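Effector protein HopAB2 (Pseudomonas syringae pv. tomato, PDB 3TL8) suppresses plant immunity and programmed cell death as a virulence factor in susceptible hosts, yet triggers resistance in tomato when recognised by the Pto protein. Local coordinates at residues B[61-65]-B[99-103]. Residues are numbered along the deposited sequence; the frame is centred on the assembly and turned at random.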
loop_
_atom_site.group_PDB
_atom_site.type_symbol
_atom_site.label_atom_id
_atom_site.label_comp_id
_atom_site.label_asym_id
_atom_site.label_seq_id
_atom_site.Cartn_x
_atom_site.Cartn_y
_atom_site.Cartn_z
ATOM N N LEU B 61 13.768 15.386 -3.003
ATOM C CA LEU B 61 12.805 14.466 -3.589
ATOM C C LEU B 61 12.851 13.085 -2.948
ATOM O O LEU B 61 11.817 12.459 -2.739
ATOM C CB LEU B 61 13.040 14.342 -5.091
ATOM C CG LEU B 61 12.130 15.216 -5.938
ATOM C CD1 LEU B 61 12.281 14.854 -7.402
ATOM C CD2 LEU B 61 10.699 15.031 -5.480
ATOM N N GLU B 62 14.055 12.608 -2.654
ATOM C CA GLU B 62 14.213 11.307 -2.033
ATOM C C GLU B 62 13.633 11.341 -0.625
ATOM O O GLU B 62 12.845 10.479 -0.243
ATOM C CB GLU B 62 15.685 10.898 -1.991
ATOM C CG GLU B 62 15.904 9.506 -1.417
ATOM C CD GLU B 62 17.370 9.166 -1.221
ATOM O OE1 GLU B 62 18.226 10.062 -1.407
ATOM O OE2 GLU B 62 17.662 7.998 -0.879
ATOM N N ARG B 63 14.017 12.348 0.143
ATOM C CA ARG B 63 13.554 12.455 1.513
ATOM C C ARG B 63 12.062 12.734 1.601
ATOM O O ARG B 63 11.428 12.412 2.604
ATOM C CB ARG B 63 14.355 13.514 2.257
ATOM C CG ARG B 63 15.805 13.120 2.418
ATOM C CD ARG B 63 16.592 14.139 3.217
ATOM N NE ARG B 63 17.909 13.616 3.565
ATOM C CZ ARG B 63 18.872 14.333 4.133
ATOM N NH1 ARG B 63 18.668 15.613 4.416
ATOM N NH2 ARG B 63 20.039 13.769 4.414
ATOM N N HIS B 64 11.494 13.325 0.554
ATOM C CA HIS B 64 10.062 13.600 0.548
ATOM C C HIS B 64 9.258 12.340 0.249
ATOM O O HIS B 64 8.275 12.038 0.925
ATOM C CB HIS B 64 9.704 14.699 -0.458
ATOM C CG HIS B 64 8.246 15.047 -0.472
ATOM N ND1 HIS B 64 7.614 15.649 0.595
ATOM C CD2 HIS B 64 7.292 14.864 -1.416
ATOM C CE1 HIS B 64 6.337 15.826 0.308
ATOM N NE2 HIS B 64 6.115 15.358 -0.907
ATOM N N VAL B 65 9.693 11.609 -0.771
ATOM C CA VAL B 65 8.977 10.438 -1.250
ATOM C C VAL B 65 9.061 9.234 -0.307
ATOM O O VAL B 65 8.109 8.462 -0.198
ATOM C CB VAL B 65 9.450 10.040 -2.657
ATOM C CG1 VAL B 65 8.965 8.664 -2.992
ATOM C CG2 VAL B 65 8.951 11.043 -3.690
ATOM N N LEU B 99 5.602 14.157 -8.914
ATOM C CA LEU B 99 6.809 14.009 -8.103
ATOM C C LEU B 99 7.504 12.637 -8.235
ATOM O O LEU B 99 8.738 12.581 -8.292
ATOM C CB LEU B 99 6.515 14.326 -6.636
ATOM C CG LEU B 99 6.450 15.818 -6.282
ATOM C CD1 LEU B 99 5.897 16.068 -4.875
ATOM C CD2 LEU B 99 7.826 16.435 -6.437
ATOM N N LEU B 100 6.736 11.539 -8.274
ATOM C CA LEU B 100 7.347 10.219 -8.405
ATOM C C LEU B 100 7.972 10.066 -9.782
ATOM O O LEU B 100 9.093 9.587 -9.915
ATOM C CB LEU B 100 6.344 9.098 -8.151
ATOM C CG LEU B 100 5.767 9.018 -6.742
ATOM C CD1 LEU B 100 4.483 8.230 -6.749
ATOM C CD2 LEU B 100 6.751 8.429 -5.759
ATOM N N ASN B 101 7.240 10.474 -10.808
ATOM C CA ASN B 101 7.759 10.442 -12.167
ATOM C C ASN B 101 9.054 11.233 -12.301
ATOM O O ASN B 101 9.988 10.787 -12.956
ATOM C CB ASN B 101 6.718 10.974 -13.158
ATOM C CG ASN B 101 5.531 10.031 -13.323
ATOM O OD1 ASN B 101 5.662 8.812 -13.171
ATOM N ND2 ASN B 101 4.371 10.591 -13.639
ATOM N N LEU B 102 9.095 12.406 -11.676
ATOM C CA LEU B 102 10.265 13.275 -11.715
ATOM C C LEU B 102 11.470 12.666 -11.020
ATOM O O LEU B 102 12.589 12.746 -11.511
ATOM C CB LEU B 102 9.959 14.620 -11.059
ATOM C CG LEU B 102 11.138 15.589 -11.129
ATOM C CD1 LEU B 102 11.491 15.867 -12.586
ATOM C CD2 LEU B 102 10.833 16.867 -10.382
ATOM N N ASN B 103 11.236 12.068 -9.863
ATOM C CA ASN B 103 12.304 11.456 -9.097
ATOM C C ASN B 103 13.010 10.383 -9.920
ATOM O O ASN B 103 14.228 10.226 -9.855
ATOM C CB ASN B 103 11.720 10.879 -7.814
ATOM C CG ASN B 103 12.771 10.346 -6.882
ATOM O OD1 ASN B 103 13.638 11.088 -6.402
ATOM N ND2 ASN B 103 12.693 9.052 -6.594
#
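Leu61 reaches out from helix 54-65 into a buried seam of leucines on helix 98-109, part of the small helical bundle that forms the BAK1-binding domain of this effector. The two helices run closer to antiparallel than parallel, their short axes 138° apart in direction and 10.5 Å from each other at closest approach. Leu61 divides its two methyls between neighbours: CD2 meets Leu99 CD2 at 3.3 Å, while CD1 lies over the backbone of the other helix, 3.8 Å from Asn103 CA, and also touches the CD2 methyl of Leu102. With chi1 at -98°, off the usual staggered values, the branch points across to Leu99 and Asn103. Beyond Leu99 and Leu102, Leu79 of helix 73-81 continues the apolar layer.

Nearly one turn on from Leu61 comes His64, whose anti chi1 of -178° carries the ring to Leu99. There its ring carbon CD2 rests 3.9 Å from Leu99 CD1, and the two side chains cross at about a right angle. The ring is held from beyond the contact by a hydrogen bond between ND1 and the carbonyl oxygen of Leu69.

Val65 ends the helix and uses both methyls on one partner, CG1 lying 3.6 Å from Leu100 CD2 and CG2 slightly farther from that same methyl. An apolar side chain of the other protein in the complex packs on Val65, and Leu100 likewise has an apolar neighbour there. Asn103 makes no hydrogen bond across the seam: its ND2 has a weak one to the backbone of that other protein, while OD1 stands 3.6 Å from Leu61 CB.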